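Local coordinates for chitinase (Chromobacterium violaceum, PDB 4TXG), which is a family GH18 chitinase that probably hydrolyses the glycosidic bonds of chitin, at residues 309-314 and 343-348; 351-356 and 364-369. All coordinates share one frame; numbering follows the deposited sequence.

Contact 1: residues 309-314 and 343-348. With CS (cesium ion), chain D.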
loop_
_atom_site.group_PDB
_atom_site.type_symbol
_atom_site.label_atom_id
_atom_site.label_comp_id
_atom_site.label_asym_id
_atom_site.label_seq_id
_atom_site.Cartn_x
_atom_site.Cartn_y
_atom_site.Cartn_z
ATOM N N VAL A 309 -7.530 12.038 2.023
ATOM C CA VAL A 309 -6.509 11.714 3.017
ATOM C C VAL A 309 -5.981 10.316 2.731
ATOM O O VAL A 309 -6.762 9.402 2.454
ATOM C CB VAL A 309 -7.084 11.777 4.454
ATOM C CG1 VAL A 309 -6.033 11.397 5.482
ATOM C CG2 VAL A 309 -7.596 13.165 4.740
ATOM N N ASP A 310 -4.659 10.166 2.791
ATOM C CA ASP A 310 -3.994 8.890 2.576
ATOM C C ASP A 310 -3.383 8.457 3.906
ATOM O O ASP A 310 -2.478 9.102 4.425
ATOM C CB ASP A 310 -2.929 9.033 1.483
ATOM C CG ASP A 310 -2.131 7.763 1.258
ATOM O OD1 ASP A 310 -2.737 6.734 0.876
ATOM O OD2 ASP A 310 -0.892 7.817 1.438
ATOM N N ILE A 311 -3.913 7.392 4.491
ATOM C CA ILE A 311 -3.441 6.944 5.793
ATOM C C ILE A 311 -2.265 5.992 5.618
ATOM O O ILE A 311 -2.414 4.925 5.038
ATOM C CB ILE A 311 -4.568 6.238 6.580
ATOM C CG1 ILE A 311 -5.736 7.197 6.796
ATOM C CG2 ILE A 311 -4.029 5.673 7.901
ATOM C CD1 ILE A 311 -5.379 8.447 7.644
ATOM N N ASP A 312 -1.097 6.392 6.107
ATOM C CA ASP A 312 0.117 5.592 5.978
ATOM C C ASP A 312 0.604 5.179 7.372
ATOM O O ASP A 312 1.674 5.580 7.832
ATOM C CB ASP A 312 1.185 6.379 5.223
ATOM C CG ASP A 312 2.380 5.526 4.843
ATOM O OD1 ASP A 312 2.423 4.322 5.206
ATOM O OD2 ASP A 312 3.287 6.064 4.179
ATOM N N PHE A 313 -0.230 4.391 8.035
ATOM C CA PHE A 313 0.006 3.894 9.388
ATOM C C PHE A 313 0.900 2.654 9.299
ATOM O O PHE A 313 0.453 1.599 8.842
ATOM C CB PHE A 313 -1.373 3.613 10.025
ATOM C CG PHE A 313 -1.373 3.137 11.469
ATOM C CD1 PHE A 313 -0.226 2.705 12.133
ATOM C CD2 PHE A 313 -2.583 3.095 12.154
ATOM C CE1 PHE A 313 -0.289 2.250 13.456
ATOM C CE2 PHE A 313 -2.656 2.659 13.480
ATOM C CZ PHE A 313 -1.506 2.227 14.126
ATOM N N GLU A 314 2.165 2.787 9.705
ATOM C CA GLU A 314 3.112 1.677 9.608
ATOM C C GLU A 314 3.550 1.196 10.997
ATOM O O GLU A 314 4.534 1.713 11.530
ATOM C CB GLU A 314 4.345 2.091 8.773
ATOM C CG GLU A 314 3.973 2.644 7.371
ATOM C CD GLU A 314 5.163 2.912 6.436
ATOM O OE1 GLU A 314 6.323 2.609 6.780
ATOM O OE2 GLU A 314 4.926 3.436 5.329
ATOM N N VAL A 343 -9.606 -0.319 12.483
ATOM C CA VAL A 343 -10.947 -0.382 11.915
ATOM C C VAL A 343 -11.782 0.803 12.414
ATOM O O VAL A 343 -12.488 1.445 11.631
ATOM C CB VAL A 343 -11.631 -1.717 12.256
ATOM C CG1 VAL A 343 -13.110 -1.661 11.948
ATOM C CG2 VAL A 343 -10.959 -2.840 11.467
ATOM N N ALA A 344 -11.679 1.113 13.705
ATOM C CA ALA A 344 -12.399 2.268 14.244
ATOM C C ALA A 344 -11.943 3.584 13.599
ATOM O O ALA A 344 -12.762 4.458 13.304
ATOM C CB ALA A 344 -12.235 2.342 15.756
ATOM N N LEU A 345 -10.636 3.727 13.395
ATOM C CA LEU A 345 -10.104 4.910 12.727
ATOM C C LEU A 345 -10.701 5.068 11.322
ATOM O O LEU A 345 -11.205 6.130 10.964
ATOM C CB LEU A 345 -8.574 4.827 12.639
ATOM C CG LEU A 345 -7.927 5.904 11.769
ATOM C CD1 LEU A 345 -8.186 7.280 12.375
ATOM C CD2 LEU A 345 -6.428 5.657 11.597
ATOM N N LEU A 346 -10.665 3.999 10.530
ATOM C CA LEU A 346 -11.127 4.092 9.147
ATOM C C LEU A 346 -12.639 4.281 9.062
ATOM O O LEU A 346 -13.122 5.028 8.212
ATOM C CB LEU A 346 -10.705 2.850 8.362
ATOM C CG LEU A 346 -9.180 2.670 8.231
ATOM C CD1 LEU A 346 -8.837 1.434 7.417
ATOM C CD2 LEU A 346 -8.545 3.920 7.618
ATOM N N GLN A 347 -13.390 3.603 9.932
ATOM C CA GLN A 347 -14.846 3.745 9.923
ATOM C C GLN A 347 -15.251 5.173 10.285
ATOM O O GLN A 347 -16.163 5.749 9.682
ATOM C CB GLN A 347 -15.510 2.756 10.889
ATOM C CG GLN A 347 -17.027 2.874 10.862
ATOM C CD GLN A 347 -17.734 1.727 11.554
ATOM O OE1 GLN A 347 -17.112 0.735 11.937
ATOM N NE2 GLN A 347 -19.047 1.853 11.709
ATOM N N THR A 348 -14.549 5.757 11.249
ATOM C CA THR A 348 -14.866 7.107 11.698
ATOM C C THR A 348 -14.440 8.146 10.666
ATOM O O THR A 348 -15.155 9.116 10.403
ATOM C CB THR A 348 -14.202 7.414 13.052
ATOM O OG1 THR A 348 -14.582 6.409 14.001
ATOM C CG2 THR A 348 -14.657 8.783 13.581
HETATM CS CS CS D . 7.159 2.170 3.676
HETATM O O HOH W 1 5.760 5.115 3.135
HETATM O O HOH W 2 10.067 3.862 4.182
HETATM O O HOH W 3 8.225 0.360 5.964
HETATM O O HOH W 4 6.630 4.375 1.092
HETATM O O HOH W 5 9.100 0.679 2.537
#

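Contact 2: residues 351-356 and 364-369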
loop_
_atom_site.group_PDB
_atom_site.type_symbol
_atom_site.label_atom_id
_atom_site.label_comp_id
_atom_site.label_asym_id
_atom_site.label_seq_id
_atom_site.Cartn_x
_atom_site.Cartn_y
_atom_site.Cartn_z
ATOM N N ASP A 351 -16.988 8.068 7.938
ATOM C CA ASP A 351 -18.190 8.762 8.386
ATOM C C ASP A 351 -18.024 10.286 8.309
ATOM O O ASP A 351 -18.888 10.989 7.772
ATOM C CB ASP A 351 -18.535 8.339 9.817
ATOM C CG ASP A 351 -19.773 9.038 10.353
ATOM O OD1 ASP A 351 -19.655 10.192 10.812
ATOM O OD2 ASP A 351 -20.866 8.433 10.308
ATOM N N ARG A 352 -16.917 10.807 8.834
ATOM C CA ARG A 352 -16.749 12.255 8.880
ATOM C C ARG A 352 -16.554 12.831 7.486
ATOM O O ARG A 352 -17.090 13.898 7.165
ATOM C CB ARG A 352 -15.564 12.660 9.763
ATOM C CG ARG A 352 -15.711 12.253 11.217
ATOM C CD ARG A 352 -16.956 12.830 11.876
ATOM N NE ARG A 352 -16.932 12.524 13.306
ATOM C CZ ARG A 352 -17.373 11.390 13.844
ATOM N NH1 ARG A 352 -17.909 10.440 13.082
ATOM N NH2 ARG A 352 -17.281 11.204 15.152
ATOM N N LEU A 353 -15.786 12.132 6.655
ATOM C CA LEU A 353 -15.554 12.622 5.301
ATOM C C LEU A 353 -16.811 12.495 4.432
ATOM O O LEU A 353 -17.064 13.362 3.592
ATOM C CB LEU A 353 -14.375 11.902 4.658
ATOM C CG LEU A 353 -13.015 12.447 5.112
ATOM C CD1 LEU A 353 -11.917 11.841 4.272
ATOM C CD2 LEU A 353 -12.976 13.953 5.016
ATOM N N ASP A 354 -17.602 11.440 4.629
ATOM C CA ASP A 354 -18.868 11.317 3.901
ATOM C C ASP A 354 -19.820 12.459 4.253
ATOM O O ASP A 354 -20.445 13.039 3.377
ATOM C CB ASP A 354 -19.564 9.976 4.189
ATOM C CG ASP A 354 -18.952 8.809 3.414
ATOM O OD1 ASP A 354 -18.078 9.035 2.558
ATOM O OD2 ASP A 354 -19.358 7.656 3.672
ATOM N N ARG A 355 -19.947 12.768 5.542
ATOM C CA ARG A 355 -20.819 13.864 5.962
ATOM C C ARG A 355 -20.325 15.210 5.444
ATOM O O ARG A 355 -21.124 16.032 4.991
ATOM C CB ARG A 355 -20.937 13.906 7.482
ATOM C CG ARG A 355 -21.630 12.687 8.049
ATOM C CD ARG A 355 -21.761 12.751 9.559
ATOM N NE ARG A 355 -22.059 11.422 10.081
ATOM C CZ ARG A 355 -23.277 10.903 10.145
ATOM N NH1 ARG A 355 -23.448 9.676 10.624
ATOM N NH2 ARG A 355 -24.324 11.613 9.734
ATOM N N ALA A 356 -19.014 15.435 5.509
ATOM C CA ALA A 356 -18.424 16.672 4.995
ATOM C C ALA A 356 -18.656 16.803 3.484
ATOM O O ALA A 356 -18.953 17.889 2.984
ATOM C CB ALA A 356 -16.929 16.729 5.311
ATOM N N TYR A 364 -14.727 13.509 -0.989
ATOM C CA TYR A 364 -13.411 13.343 -0.362
ATOM C C TYR A 364 -13.036 11.868 -0.290
ATOM O O TYR A 364 -13.778 11.059 0.256
ATOM C CB TYR A 364 -13.377 13.948 1.050
ATOM C CG TYR A 364 -13.704 15.427 1.091
ATOM C CD1 TYR A 364 -12.818 16.367 0.571
ATOM C CD2 TYR A 364 -14.894 15.881 1.646
ATOM C CE1 TYR A 364 -13.112 17.726 0.603
ATOM C CE2 TYR A 364 -15.204 17.242 1.680
ATOM C CZ TYR A 364 -14.309 18.156 1.157
ATOM O OH TYR A 364 -14.607 19.506 1.190
ATOM N N GLN A 365 -11.877 11.531 -0.843
ATOM C CA GLN A 365 -11.417 10.147 -0.860
ATOM C C GLN A 365 -10.633 9.788 0.404
ATOM O O GLN A 365 -9.938 10.625 0.977
ATOM C CB GLN A 365 -10.557 9.882 -2.109
ATOM C CG GLN A 365 -11.364 9.767 -3.415
ATOM C CD GLN A 365 -10.496 9.453 -4.632
ATOM O OE1 GLN A 365 -9.483 10.112 -4.867
ATOM N NE2 GLN A 365 -10.892 8.441 -5.410
ATOM N N ILE A 366 -10.764 8.541 0.844
ATOM C CA ILE A 366 -9.839 7.991 1.837
ATOM C C ILE A 366 -9.053 6.873 1.201
ATOM O O ILE A 366 -9.633 5.918 0.674
ATOM C CB ILE A 366 -10.551 7.433 3.067
ATOM C CG1 ILE A 366 -11.491 8.469 3.644
ATOM C CG2 ILE A 366 -9.520 6.984 4.120
ATOM C CD1 ILE A 366 -12.209 7.978 4.854
ATOM N N THR A 367 -7.734 6.990 1.231
ATOM C CA THR A 367 -6.900 5.913 0.743
ATOM C C THR A 367 -5.941 5.486 1.851
ATOM O O THR A 367 -5.863 6.119 2.904
ATOM C CB THR A 367 -6.133 6.332 -0.530
ATOM O OG1 THR A 367 -5.163 7.342 -0.220
ATOM C CG2 THR A 367 -7.113 6.894 -1.567
ATOM N N ALA A 368 -5.227 4.391 1.621
ATOM C CA ALA A 368 -4.224 3.965 2.577
ATOM C C ALA A 368 -3.052 3.339 1.863
ATOM O O ALA A 368 -3.219 2.646 0.866
ATOM C CB ALA A 368 -4.821 2.975 3.593
ATOM N N ALA A 369 -1.863 3.626 2.372
ATOM C CA ALA A 369 -0.659 2.907 1.972
ATOM C C ALA A 369 -0.593 1.670 2.853
ATOM O O ALA A 369 -0.537 1.780 4.089
ATOM C CB ALA A 369 0.570 3.776 2.141
HETATM O O HOH W 6 -16.292 11.704 0.949
#

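Contact 1: residues 309-314 and 343-348
Ile311, near the middle of segment 309-314, is the residue that meets Leu345 and Leu346 of the helix at 343-348. The contact is small and wholly apolar. Asp310 is buried on the barrel interior, where its carboxylate bonds to Tyr159 and Ser251. Ile311 points the opposite way, to the helices. Its CG1 lies anti to the carbonyl carbon (chi1 -60°), which spreads its two branches over two leucines. CG2 meets Leu345 CD2 at 4.4 Å, and CG1 meets Leu346 CD2 at 4.4 Å.

Asp312 points inward again. Its OD1 lies 2.7 Å from Glu314 OE2, and its OD2 accepts a bond of 2.8 Å from water 1. Phe313 returns to the helix side. Phe274 of helix 273-278 touches Ile311 and Leu345 and stacks on the ring of Phe313, which meets Tyr275 edge-to-face. Extended beyond CG (chi2 -173°), the Glu314 chain carries its carboxylate to a cesium ion, which both oxygens bind, OE1 at 3.2 Å. Five waters and the sulfur of Met395 share the ion. Asp310, Asp312 and Glu314 are the last three acids of the DxxDxDxE signature of GH18 chitinases, carried at the end of a strand of the TIM barrel.

Contact 2: residues 351-356 and 364-369
A short loop joins helix 338-360 to strand 365-371, and the CA atoms of Leu353 and Tyr364 lie 6.1 Å apart. This is the second half of a beta-alpha-beta crossover in the TIM barrel. On the helix side Leu353 carries most of the packing. Both its methyls lie by Tyr364 CB, CD2 at 4.0 Å; CD1 goes further and presses on Ile366 CG1 at 3.5 Å, tighter than usual for two carbons. The Tyr364 side chain runs at about a right angle to that of Leu353. Its ring offers an edge to the helix backbone: CD2 is 3.9 Å from Leu353 O, and CE2 is 3.9 Å from Ala356 C. The hydroxyl bonds to Asp360, at the end of the same helix.

Gln365 turns away from the helix, and its amide bonds to Tyr140. On the outer side of the helix, Arg355 grips Asp351 side-on with NE and NH1, one to each carboxylate oxygen. The NE bond to OD1 is 2.8 Å long and nearly straight at 165°. One water also joins the segments: Tyr364 N donates to it at 3.1 Å, and it donates weakly to Leu353 O.

Overall arrangement
Contacts 1 and 2 are successive steps of one strand-helix-strand unit, with centres 9 Å apart. Both use helix 338-360, which runs back past the two strands. Residues 343-348 therefore pack near the end of the first strand, and residues 351-356 near the start of the next. The strands are parallel neighbours. Ile311 N lies 2.8 Å from Thr367 O, a probable backbone hydrogen bond. Asp310 OD1 is 2.7 Å from Thr367 OG1, a probable hydrogen bond linking the acidic signature to the second strand. Segment 309-314 ends at the cesium site, with Glu314 as a ligand, in the region where this family has its active site. On the second strand, Ala369 touches Met395, another ligand of that ion.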